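Local coordinates for BCL-2 protein (PDB 7JMT), which probably binds BH domains of Bcl-2 family proteins and so takes part in controlling apoptosis in the blood fluke Schistosoma japonicum, at residues A[57-62]-A[111-116]; A[82-87]-A[127-132]; A[94-99]-A[117-122]. All coordinates share one frame; numbering follows the deposited sequence.

Contact 1 of 3, residues A[57-62]-A[111-116]. With N3C (4-{4-[(4'-chlorobiphenyl-2-yl)methyl]piperazin-1-yl}-N-{[4-({(1R)-3-(dimethylamino)-1-[(phenylthio)methyl]propyl}amino)-3-nitrophenyl]sulfonyl}benzamide), chain G.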
# COMPACT_ATOMS: atom_id res chain seq x y z
N GLN A 57 -5.63 2.84 11.08
CA GLN A 57 -5.30 3.04 12.51
C GLN A 57 -3.87 2.59 12.78
O GLN A 57 -3.14 3.32 13.45
CB GLN A 57 -6.25 2.23 13.39
CG GLN A 57 -6.08 2.42 14.88
CD GLN A 57 -6.40 1.15 15.62
OE1 GLN A 57 -7.51 0.95 16.09
NE2 GLN A 57 -5.42 0.26 15.70
N LEU A 58 -3.49 1.44 12.27
CA LEU A 58 -2.14 0.87 12.50
C LEU A 58 -1.07 1.68 11.77
O LEU A 58 -0.02 1.89 12.37
CB LEU A 58 -2.16 -0.60 12.10
CG LEU A 58 -3.08 -1.53 12.90
CD1 LEU A 58 -3.27 -2.85 12.18
CD2 LEU A 58 -2.54 -1.74 14.29
N VAL A 59 -1.31 2.10 10.54
CA VAL A 59 -0.30 2.84 9.72
C VAL A 59 -0.05 4.20 10.36
O VAL A 59 1.08 4.66 10.31
CB VAL A 59 -0.68 2.93 8.23
CG1 VAL A 59 0.14 3.96 7.48
CG2 VAL A 59 -0.57 1.58 7.53
N GLY A 60 -1.07 4.83 10.91
CA GLY A 60 -0.93 6.12 11.60
C GLY A 60 -0.09 6.01 12.86
O GLY A 60 0.72 6.90 13.09
N ASP A 61 -0.30 4.97 13.65
CA ASP A 61 0.50 4.73 14.88
C ASP A 61 1.93 4.46 14.44
O ASP A 61 2.84 4.88 15.16
CB ASP A 61 -0.12 3.62 15.73
CG ASP A 61 -1.41 4.01 16.43
OD1 ASP A 61 -1.85 5.16 16.27
OD2 ASP A 61 -1.97 3.15 17.13
N PHE A 62 2.12 3.75 13.34
CA PHE A 62 3.46 3.48 12.78
C PHE A 62 4.12 4.78 12.35
O PHE A 62 5.32 4.95 12.59
CB PHE A 62 3.38 2.54 11.59
CG PHE A 62 4.71 2.16 11.00
CD1 PHE A 62 5.48 1.15 11.56
CD2 PHE A 62 5.21 2.81 9.89
CE1 PHE A 62 6.71 0.80 11.03
CE2 PHE A 62 6.43 2.46 9.37
CZ PHE A 62 7.18 1.46 9.93
N ARG A 111 5.14 -5.82 10.33
CA ARG A 111 5.94 -5.62 9.10
C ARG A 111 5.00 -5.35 7.92
O ARG A 111 5.38 -4.58 7.05
CB ARG A 111 6.88 -6.80 8.82
CG ARG A 111 8.35 -6.55 9.11
CD ARG A 111 8.77 -6.66 10.55
NE ARG A 111 10.19 -6.34 10.66
CZ ARG A 111 10.85 -6.07 11.79
NH1 ARG A 111 10.25 -6.05 12.96
NH2 ARG A 111 12.15 -5.80 11.72
N ILE A 112 3.84 -6.00 7.85
CA ILE A 112 2.84 -5.79 6.77
C ILE A 112 2.34 -4.35 6.87
O ILE A 112 2.21 -3.72 5.84
CB ILE A 112 1.72 -6.85 6.80
CG1 ILE A 112 2.27 -8.22 6.37
CG2 ILE A 112 0.53 -6.44 5.94
CD1 ILE A 112 1.48 -9.41 6.85
N VAL A 113 2.14 -3.84 8.07
CA VAL A 113 1.64 -2.46 8.30
C VAL A 113 2.68 -1.51 7.71
O VAL A 113 2.29 -0.55 7.06
CB VAL A 113 1.34 -2.18 9.79
CG1 VAL A 113 1.20 -0.70 10.09
CG2 VAL A 113 0.12 -2.94 10.27
N ALA A 114 3.96 -1.80 7.90
CA ALA A 114 5.07 -0.96 7.41
C ALA A 114 5.11 -0.92 5.89
O ALA A 114 5.41 0.13 5.35
CB ALA A 114 6.34 -1.47 7.97
N MET A 115 4.85 -2.03 5.23
CA MET A 115 4.85 -2.09 3.75
C MET A 115 3.77 -1.15 3.23
O MET A 115 4.07 -0.37 2.33
CB MET A 115 4.59 -3.52 3.27
CG MET A 115 4.30 -3.65 1.78
SD MET A 115 3.73 -5.30 1.33
CE MET A 115 2.10 -5.31 2.07
N PHE A 116 2.57 -1.17 3.80
CA PHE A 116 1.45 -0.30 3.39
C PHE A 116 1.86 1.13 3.67
O PHE A 116 1.57 1.99 2.86
CB PHE A 116 0.14 -0.72 4.06
CG PHE A 116 -0.56 -1.90 3.43
CD1 PHE A 116 -1.28 -1.76 2.26
CD2 PHE A 116 -0.52 -3.15 4.03
CE1 PHE A 116 -1.93 -2.84 1.70
CE2 PHE A 116 -1.18 -4.23 3.47
CZ PHE A 116 -1.88 -4.07 2.30
O34 N3C G . 0.67 -0.93 15.70
N33 N3C G . 1.04 -2.12 15.71
O33 N3C G . 0.41 -2.93 15.08
C33 N3C G . 2.14 -2.63 16.41
C32 N3C G . 2.57 -2.05 17.58
N35 N3C G . 1.96 -0.93 18.00
C36 N3C G . 2.49 -0.04 19.01
C41 N3C G . 3.68 0.81 18.51
S42 N3C G . 3.49 1.57 16.91
C43 N3C G . 3.78 0.47 15.66
C48 N3C G . 4.78 -0.44 15.79
C47 N3C G . 5.04 -1.35 14.79
C46 N3C G . 4.28 -1.38 13.63
C45 N3C G . 3.25 -0.47 13.51
C44 N3C G . 3.01 0.45 14.52
C37 N3C G . 1.27 0.78 19.45
C38 N3C G . 1.46 1.20 20.91
N39 N3C G . 0.17 1.48 21.57
C40 N3C G . -0.38 0.20 22.09
C39 N3C G . 0.37 2.48 22.66
C31 N3C G . 3.65 -2.61 18.27
C30 N3C G . 4.27 -3.75 17.78
C34 N3C G . 2.77 -3.77 15.91
C29 N3C G . 3.83 -4.33 16.59
S28 N3C G . 4.52 -5.65 16.03
O28 N3C G . 5.13 -6.33 17.16
O29 N3C G . 3.59 -6.58 15.42
N27 N3C G . 5.53 -5.11 15.05
C26 N3C G . 6.58 -4.40 15.47
O26 N3C G . 6.85 -4.16 16.64
C23 N3C G . 7.42 -3.80 14.41
C22 N3C G . 8.28 -2.80 14.78
C21 N3C G . 9.05 -2.15 13.84
C24 N3C G . 7.24 -4.10 13.06
C25 N3C G . 8.03 -3.43 12.11
C20 N3C G . 8.96 -2.46 12.49
N17 N3C G . 9.74 -1.76 11.56
C16 N3C G . 10.74 -0.83 12.08
C15 N3C G . 11.70 -0.34 11.00
C18 N3C G . 9.47 -1.92 10.14
C19 N3C G . 10.62 -1.50 9.27
N14 N3C G . 11.06 -0.17 9.70
C13 N3C G . 12.08 0.46 8.86
C12 N3C G . 12.24 -0.08 7.47
C11 N3C G . 13.18 -1.08 7.25
C10 N3C G . 13.39 -1.63 6.00
C9 N3C G . 12.66 -1.17 4.93
C8 N3C G . 11.71 -0.17 5.13
C7 N3C G . 11.50 0.38 6.40
C4 N3C G . 10.54 1.38 6.49
C3 N3C G . 10.85 2.73 6.48
C2 N3C G . 9.83 3.67 6.50
C5 N3C G . 9.22 0.98 6.49
C6 N3C G . 8.21 1.91 6.52
C1 N3C G . 8.52 3.24 6.54
CL1 N3C G . 7.16 4.37 6.58
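Val113 points from helix 109-127 toward helix 48-65 and is met by Leu58, Val59 and Phe62. The two short segments cross nearly at a right angle (-83°), their axes 9.1 Å apart, and no hydrogen bond joins them. The two methyls of Val113 divide the work. The Val113 and Leu58 side chains cross at about a right angle, Val113 CG2 meeting Leu58 CB at 3.7 Å, while Val113 CG1 sits against the Leu58 carbonyl and Phe62 CB. Val59 passes Val113 in the opposite direction, and its CG2 comes to 3.6 Å from Val113 O.

In Phe62 the ring carbon CG stands anti to the backbone N (chi1 -177°), which carries the ring out along the side of helix 109-127. Its tip lands on Ala114, Phe62 CZ to Ala114 CB 3.6 Å, and Ala114 CA lies over one face in a CH-pi contact, 4.2 Å from the ring centroid. N3C also meets this ring: its phenylthio carbon C45 is 3.4 Å from Phe62 CD1, and N3C C6, on the chlorophenyl ring, is 3.4 Å from Phe62 CE2, so the side chain stands between two arms of the inhibitor. Leu58 sends CD2 out to the nitro group, 3.3 Å from N3C O33. Arg111 bends at chi2 (80°) and lays its guanidinium along the benzamide ring, with N3C C20 over one face. Phe66 also meets the Phe62 ring.

This helix crossing, with the inhibitor lying against its apolar side chains, belongs to the hydrophobic BH3-binding groove of the Bcl-2 fold, here holding the BH3 mimetic ABT-737.

Contact 2 of 3, residues A[82-87]-A[127-132]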
# COMPACT_ATOMS: atom_id res chain seq x y z
N ASP A 82 9.47 13.29 -5.80
CA ASP A 82 8.92 14.63 -5.49
C ASP A 82 9.17 15.59 -6.67
O ASP A 82 8.89 16.79 -6.49
CB ASP A 82 9.49 15.14 -4.16
CG ASP A 82 8.81 14.54 -2.95
OD1 ASP A 82 7.84 15.15 -2.47
OD2 ASP A 82 9.27 13.48 -2.50
N SER A 83 9.66 15.12 -7.81
CA SER A 83 9.92 15.94 -9.03
C SER A 83 8.69 15.98 -9.93
O SER A 83 7.80 15.18 -9.70
CB SER A 83 11.09 15.43 -9.80
OG SER A 83 11.38 16.28 -10.90
N ASP A 84 8.64 16.92 -10.88
CA ASP A 84 7.55 17.01 -11.88
C ASP A 84 7.93 16.13 -13.07
O ASP A 84 7.06 15.85 -13.89
CB ASP A 84 7.36 18.46 -12.32
CG ASP A 84 6.19 18.70 -13.26
OD1 ASP A 84 5.04 18.45 -12.85
OD2 ASP A 84 6.45 19.14 -14.40
N LYS A 85 9.18 15.69 -13.13
CA LYS A 85 9.70 14.91 -14.27
C LYS A 85 9.11 13.50 -14.28
O LYS A 85 9.00 12.93 -13.19
CB LYS A 85 11.22 14.83 -14.16
CG LYS A 85 11.97 16.13 -14.42
CD LYS A 85 13.40 16.09 -13.96
CE LYS A 85 14.35 16.86 -14.85
NZ LYS A 85 14.77 16.07 -16.03
N PRO A 86 8.79 12.87 -15.44
CA PRO A 86 8.35 11.49 -15.44
C PRO A 86 9.42 10.62 -14.78
O PRO A 86 10.57 10.84 -15.05
CB PRO A 86 8.15 11.15 -16.91
CG PRO A 86 7.91 12.49 -17.56
CD PRO A 86 8.77 13.46 -16.78
N VAL A 87 9.03 9.65 -13.95
CA VAL A 87 9.98 8.84 -13.12
C VAL A 87 10.42 7.58 -13.85
O VAL A 87 9.79 7.26 -14.86
CB VAL A 87 9.34 8.48 -11.77
CG1 VAL A 87 8.69 9.68 -11.11
CG2 VAL A 87 8.35 7.33 -11.87
N SER A 127 1.87 11.55 -5.90
CA SER A 127 0.55 12.13 -6.28
C SER A 127 0.61 13.63 -6.51
O SER A 127 -0.22 14.12 -7.29
CB SER A 127 -0.48 11.80 -5.26
OG SER A 127 -0.37 12.63 -4.12
N LYS A 128 1.52 14.35 -5.87
CA LYS A 128 1.54 15.84 -5.96
C LYS A 128 1.63 16.16 -7.44
O LYS A 128 1.00 17.14 -7.85
CB LYS A 128 2.69 16.42 -5.14
CG LYS A 128 2.73 17.93 -5.07
CD LYS A 128 3.77 18.46 -4.10
CE LYS A 128 3.97 19.96 -4.19
NZ LYS A 128 2.72 20.71 -3.90
N HIS A 129 2.37 15.37 -8.20
CA HIS A 129 2.47 15.49 -9.67
C HIS A 129 1.71 14.28 -10.20
O HIS A 129 1.46 13.38 -9.41
CB HIS A 129 3.95 15.59 -10.04
CG HIS A 129 4.71 16.41 -9.06
ND1 HIS A 129 4.82 17.78 -9.17
CD2 HIS A 129 5.36 16.08 -7.92
CE1 HIS A 129 5.52 18.25 -8.16
NE2 HIS A 129 5.86 17.23 -7.38
N GLY A 130 1.28 14.25 -11.45
CA GLY A 130 0.42 13.15 -11.91
C GLY A 130 1.22 11.93 -12.30
O GLY A 130 1.15 11.57 -13.48
N HIS A 131 1.92 11.28 -11.37
CA HIS A 131 2.65 10.02 -11.65
C HIS A 131 1.71 8.86 -11.38
O HIS A 131 2.07 7.99 -10.59
CB HIS A 131 3.95 9.98 -10.85
CG HIS A 131 4.89 11.09 -11.15
ND1 HIS A 131 4.98 11.67 -12.40
CD2 HIS A 131 5.80 11.72 -10.38
CE1 HIS A 131 5.89 12.61 -12.38
NE2 HIS A 131 6.41 12.66 -11.15
N SER A 132 0.58 8.81 -12.07
CA SER A 132 -0.45 7.76 -11.89
C SER A 132 0.12 6.41 -12.26
O SER A 132 -0.14 5.45 -11.54
CB SER A 132 -1.63 8.08 -12.73
OG SER A 132 -1.26 8.16 -14.10
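His129 turns its ring toward the backbone of 82-87 in the loop that follows helix 109-127. The Ser83 carbonyl oxygen lies over one face, 3.2 Å from His129 CD2, and Asp84 CA makes a CH-pi contact on that side; Lys128 CG covers the other face. His129 NE2 gives a weak, bent hydrogen bond to Asp82 O, 3.2 Å long with an angle of 122° at the hydrogen. The carboxylate of Asp82 is occupied elsewhere, in a salt bridge with Arg125.

Beyond Gly130, the centre of an inverse gamma turn, His131 occupies the N-cap position of helix 132-155. Its ring is held between Val87 CG1, 3.9 Å from the centroid over one face, and His129 CB over the other. From this slot His131 NE2 donates to Ser83 O at 3.2 Å, a straighter bond (150°) that nevertheless reaches the oxygen from above the carbonyl plane. Ser83 also forms an ST turn, its OG accepting from Lys85 N.

Two interhelical loops thus meet at the surface through one sound and one weak imidazole-to-carbonyl bond and the packing on the ring faces, an arrangement consistent with a hydrogen on NE2 of each ring and one that does not need either histidine to be charged.

Contact 3 of 3, residues A[94-99]-A[117-122]. With N3C (4-{4-[(4'-chlorobiphenyl-2-yl)methyl]piperazin-1-yl}-N-{[4-({(1R)-3-(dimethylamino)-1-[(phenylthio)methyl]propyl}amino)-3-nitrophenyl]sulfonyl}benzamide), chain G.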
# COMPACT_ATOMS: atom_id res chain seq x y z
N ILE A 94 12.35 -2.11 -8.70
CA ILE A 94 13.45 -2.97 -8.19
C ILE A 94 13.76 -2.48 -6.78
O ILE A 94 13.93 -3.32 -5.90
CB ILE A 94 14.69 -2.95 -9.10
CG1 ILE A 94 14.38 -3.30 -10.56
CG2 ILE A 94 15.78 -3.85 -8.53
CD1 ILE A 94 13.48 -4.50 -10.76
N PHE A 95 13.82 -1.17 -6.59
CA PHE A 95 14.12 -0.56 -5.27
C PHE A 95 13.02 -0.89 -4.27
O PHE A 95 13.35 -1.24 -3.14
CB PHE A 95 14.28 0.95 -5.41
CG PHE A 95 14.00 1.76 -4.16
CD1 PHE A 95 14.90 1.78 -3.11
CD2 PHE A 95 12.86 2.53 -4.07
CE1 PHE A 95 14.64 2.53 -1.98
CE2 PHE A 95 12.61 3.28 -2.94
CZ PHE A 95 13.50 3.29 -1.90
N TYR A 96 11.75 -0.79 -4.68
CA TYR A 96 10.60 -1.07 -3.80
C TYR A 96 10.63 -2.55 -3.45
O TYR A 96 10.57 -2.87 -2.28
CB TYR A 96 9.29 -0.62 -4.45
CG TYR A 96 8.04 -0.95 -3.68
CD1 TYR A 96 7.65 -0.18 -2.60
CD2 TYR A 96 7.25 -2.02 -4.05
CE1 TYR A 96 6.50 -0.48 -1.89
CE2 TYR A 96 6.10 -2.33 -3.35
CZ TYR A 96 5.72 -1.56 -2.27
OH TYR A 96 4.59 -1.87 -1.58
N LEU A 97 10.82 -3.40 -4.43
CA LEU A 97 10.79 -4.86 -4.20
C LEU A 97 11.94 -5.24 -3.28
O LEU A 97 11.72 -6.07 -2.41
CB LEU A 97 10.85 -5.60 -5.54
CG LEU A 97 9.55 -5.65 -6.33
CD1 LEU A 97 9.81 -6.07 -7.77
CD2 LEU A 97 8.55 -6.59 -5.68
N GLU A 98 13.13 -4.68 -3.47
CA GLU A 98 14.32 -4.96 -2.65
C GLU A 98 14.12 -4.45 -1.23
O GLU A 98 14.52 -5.15 -0.29
CB GLU A 98 15.56 -4.35 -3.30
CG GLU A 98 16.06 -5.12 -4.51
CD GLU A 98 16.73 -6.45 -4.23
OE1 GLU A 98 17.26 -6.62 -3.12
OE2 GLU A 98 16.72 -7.31 -5.12
N ILE A 99 13.54 -3.27 -1.07
CA ILE A 99 13.22 -2.67 0.25
C ILE A 99 12.26 -3.61 0.95
O ILE A 99 12.45 -3.83 2.13
CB ILE A 99 12.67 -1.24 0.09
CG1 ILE A 99 13.78 -0.20 -0.05
CG2 ILE A 99 11.69 -0.87 1.19
CD1 ILE A 99 14.45 0.20 1.24
N ALA A 117 2.53 1.36 4.79
CA ALA A 117 3.00 2.70 5.19
C ALA A 117 4.00 3.24 4.18
O ALA A 117 3.93 4.42 3.87
CB ALA A 117 3.61 2.63 6.55
N PHE A 118 4.91 2.41 3.69
CA PHE A 118 5.91 2.82 2.68
C PHE A 118 5.20 3.15 1.38
O PHE A 118 5.50 4.18 0.80
CB PHE A 118 6.98 1.74 2.53
CG PHE A 118 8.18 2.10 1.69
CD1 PHE A 118 8.60 1.27 0.67
CD2 PHE A 118 8.91 3.25 1.95
CE1 PHE A 118 9.71 1.60 -0.09
CE2 PHE A 118 10.02 3.57 1.19
CZ PHE A 118 10.42 2.74 0.17
N LEU A 119 4.24 2.33 0.98
CA LEU A 119 3.46 2.54 -0.26
C LEU A 119 2.71 3.86 -0.11
O LEU A 119 2.64 4.58 -1.09
CB LEU A 119 2.52 1.36 -0.48
CG LEU A 119 1.61 1.40 -1.71
CD1 LEU A 119 2.42 1.28 -3.00
CD2 LEU A 119 0.56 0.31 -1.63
N ARG A 120 2.18 4.16 1.07
CA ARG A 120 1.45 5.42 1.31
C ARG A 120 2.41 6.58 1.10
O ARG A 120 2.03 7.50 0.40
CB ARG A 120 0.89 5.46 2.72
CG ARG A 120 -0.01 6.64 3.02
CD ARG A 120 -0.45 6.66 4.47
NE ARG A 120 -0.66 8.01 4.95
CZ ARG A 120 0.28 8.90 5.26
NH1 ARG A 120 1.57 8.61 5.13
NH2 ARG A 120 -0.06 10.10 5.69
N ILE A 121 3.62 6.51 1.64
CA ILE A 121 4.58 7.65 1.56
C ILE A 121 4.96 7.84 0.10
O ILE A 121 4.90 8.97 -0.37
CB ILE A 121 5.79 7.44 2.50
CG1 ILE A 121 5.47 7.96 3.90
CG2 ILE A 121 7.06 8.07 1.95
CD1 ILE A 121 6.26 7.31 5.00
N LEU A 122 5.27 6.76 -0.60
CA LEU A 122 5.69 6.83 -2.01
C LEU A 122 4.51 7.32 -2.85
O LEU A 122 4.70 8.26 -3.60
CB LEU A 122 6.16 5.46 -2.49
CG LEU A 122 7.48 4.93 -1.93
CD1 LEU A 122 7.64 3.46 -2.25
CD2 LEU A 122 8.66 5.73 -2.46
O34 N3C G . 0.67 -0.93 15.70
N33 N3C G . 1.04 -2.12 15.71
O33 N3C G . 0.41 -2.93 15.08
C33 N3C G . 2.14 -2.63 16.41
C32 N3C G . 2.57 -2.05 17.58
N35 N3C G . 1.96 -0.93 18.00
C36 N3C G . 2.49 -0.04 19.01
C41 N3C G . 3.68 0.81 18.51
S42 N3C G . 3.49 1.57 16.91
C43 N3C G . 3.78 0.47 15.66
C48 N3C G . 4.78 -0.44 15.79
C47 N3C G . 5.04 -1.35 14.79
C46 N3C G . 4.28 -1.38 13.63
C45 N3C G . 3.25 -0.47 13.51
C44 N3C G . 3.01 0.45 14.52
C37 N3C G . 1.27 0.78 19.45
C38 N3C G . 1.46 1.20 20.91
N39 N3C G . 0.17 1.48 21.57
C40 N3C G . -0.38 0.20 22.09
C39 N3C G . 0.37 2.48 22.66
C31 N3C G . 3.65 -2.61 18.27
C30 N3C G . 4.27 -3.75 17.78
C34 N3C G . 2.77 -3.77 15.91
C29 N3C G . 3.83 -4.33 16.59
S28 N3C G . 4.52 -5.65 16.03
O28 N3C G . 5.13 -6.33 17.16
O29 N3C G . 3.59 -6.58 15.42
N27 N3C G . 5.53 -5.11 15.05
C26 N3C G . 6.58 -4.40 15.47
O26 N3C G . 6.85 -4.16 16.64
C23 N3C G . 7.42 -3.80 14.41
C22 N3C G . 8.28 -2.80 14.78
C21 N3C G . 9.05 -2.15 13.84
C24 N3C G . 7.24 -4.10 13.06
C25 N3C G . 8.03 -3.43 12.11
C20 N3C G . 8.96 -2.46 12.49
N17 N3C G . 9.74 -1.76 11.56
C16 N3C G . 10.74 -0.83 12.08
C15 N3C G . 11.70 -0.34 11.00
C18 N3C G . 9.47 -1.92 10.14
C19 N3C G . 10.62 -1.50 9.27
N14 N3C G . 11.06 -0.17 9.70
C13 N3C G . 12.08 0.46 8.86
C12 N3C G . 12.24 -0.08 7.47
C11 N3C G . 13.18 -1.08 7.25
C10 N3C G . 13.39 -1.63 6.00
C9 N3C G . 12.66 -1.17 4.93
C8 N3C G . 11.71 -0.17 5.13
C7 N3C G . 11.50 0.38 6.40
C4 N3C G . 10.54 1.38 6.49
C3 N3C G . 10.85 2.73 6.48
C2 N3C G . 9.83 3.67 6.50
C5 N3C G . 9.22 0.98 6.49
C6 N3C G . 8.21 1.91 6.52
C1 N3C G . 8.52 3.24 6.54
CL1 N3C G . 7.16 4.37 6.58
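Tyr96 OH is hydrogen-bonded to Thr142 OG1 of helix 132-155, and the same oxygen rests against Leu119, 4.0 Å from its CB. That outside bond satisfies the hydroxyl of a buried residue. Ring carbon CG is anti to the backbone N in Tyr96 (chi1 175°), which sends the ring toward helix 109-127. There Tyr96 CD1 meets Leu122 CD1 at 3.7 Å.

Phe118 comes the other way, its own CG likewise anti to N, and the two rings slide past each other. Their planes are nearly parallel, 6° apart, but they meet rim to rim with centroids 5.9 Å apart, so this is no face-to-face stack. Phe95 brings its CZ to the edge of the Phe118 ring, 3.8 Å from Phe118 CZ, with the planes steeply inclined at 68°. The Ile99 and Phe118 side chains cross at about a right angle, with Ile99 CG2 against Phe118 CE1, and Leu122 CD1 covers one face of the Phe118 ring.

The roughly antiparallel segments keep their axes 12.0 Å apart, a separation that these large rings span. N3C lies against both: Ile121 CD1 is 3.5 Å from its chlorine CL1, and Ile99 O is 3.9 Å from N3C C9. The helices are held here by apolar packing, the hydrophobic effect and dispersion together, with no hydrogen bond crossing, and the chlorobiphenyl packs beside this cluster, its chlorine against Ile121 CD1 and Ala117 CB.

In the fold
Helix 109-127 is the common thread. Contact 1 packs its first part against helix 48-65, contact 3 packs its middle against helix 89-103, and contact 2 ties the loop after it to the loop before helix 89-103. Contacts 1 and 3 have centres 13 Å apart and touch, with Ala117 against Phe62 and Val59, and Met115 against Tyr96; both also touch N3C. Contact 2 is peripheral, its centre 24 Å from contact 1 and 16 Å from contact 3. Along the chain contact 3 is nested inside contact 2, while contact 1 crosses both. The groove is therefore built by helix 48-65 together with the consecutive helices 89-103 and 109-127, with contact 2 away from it at the surface.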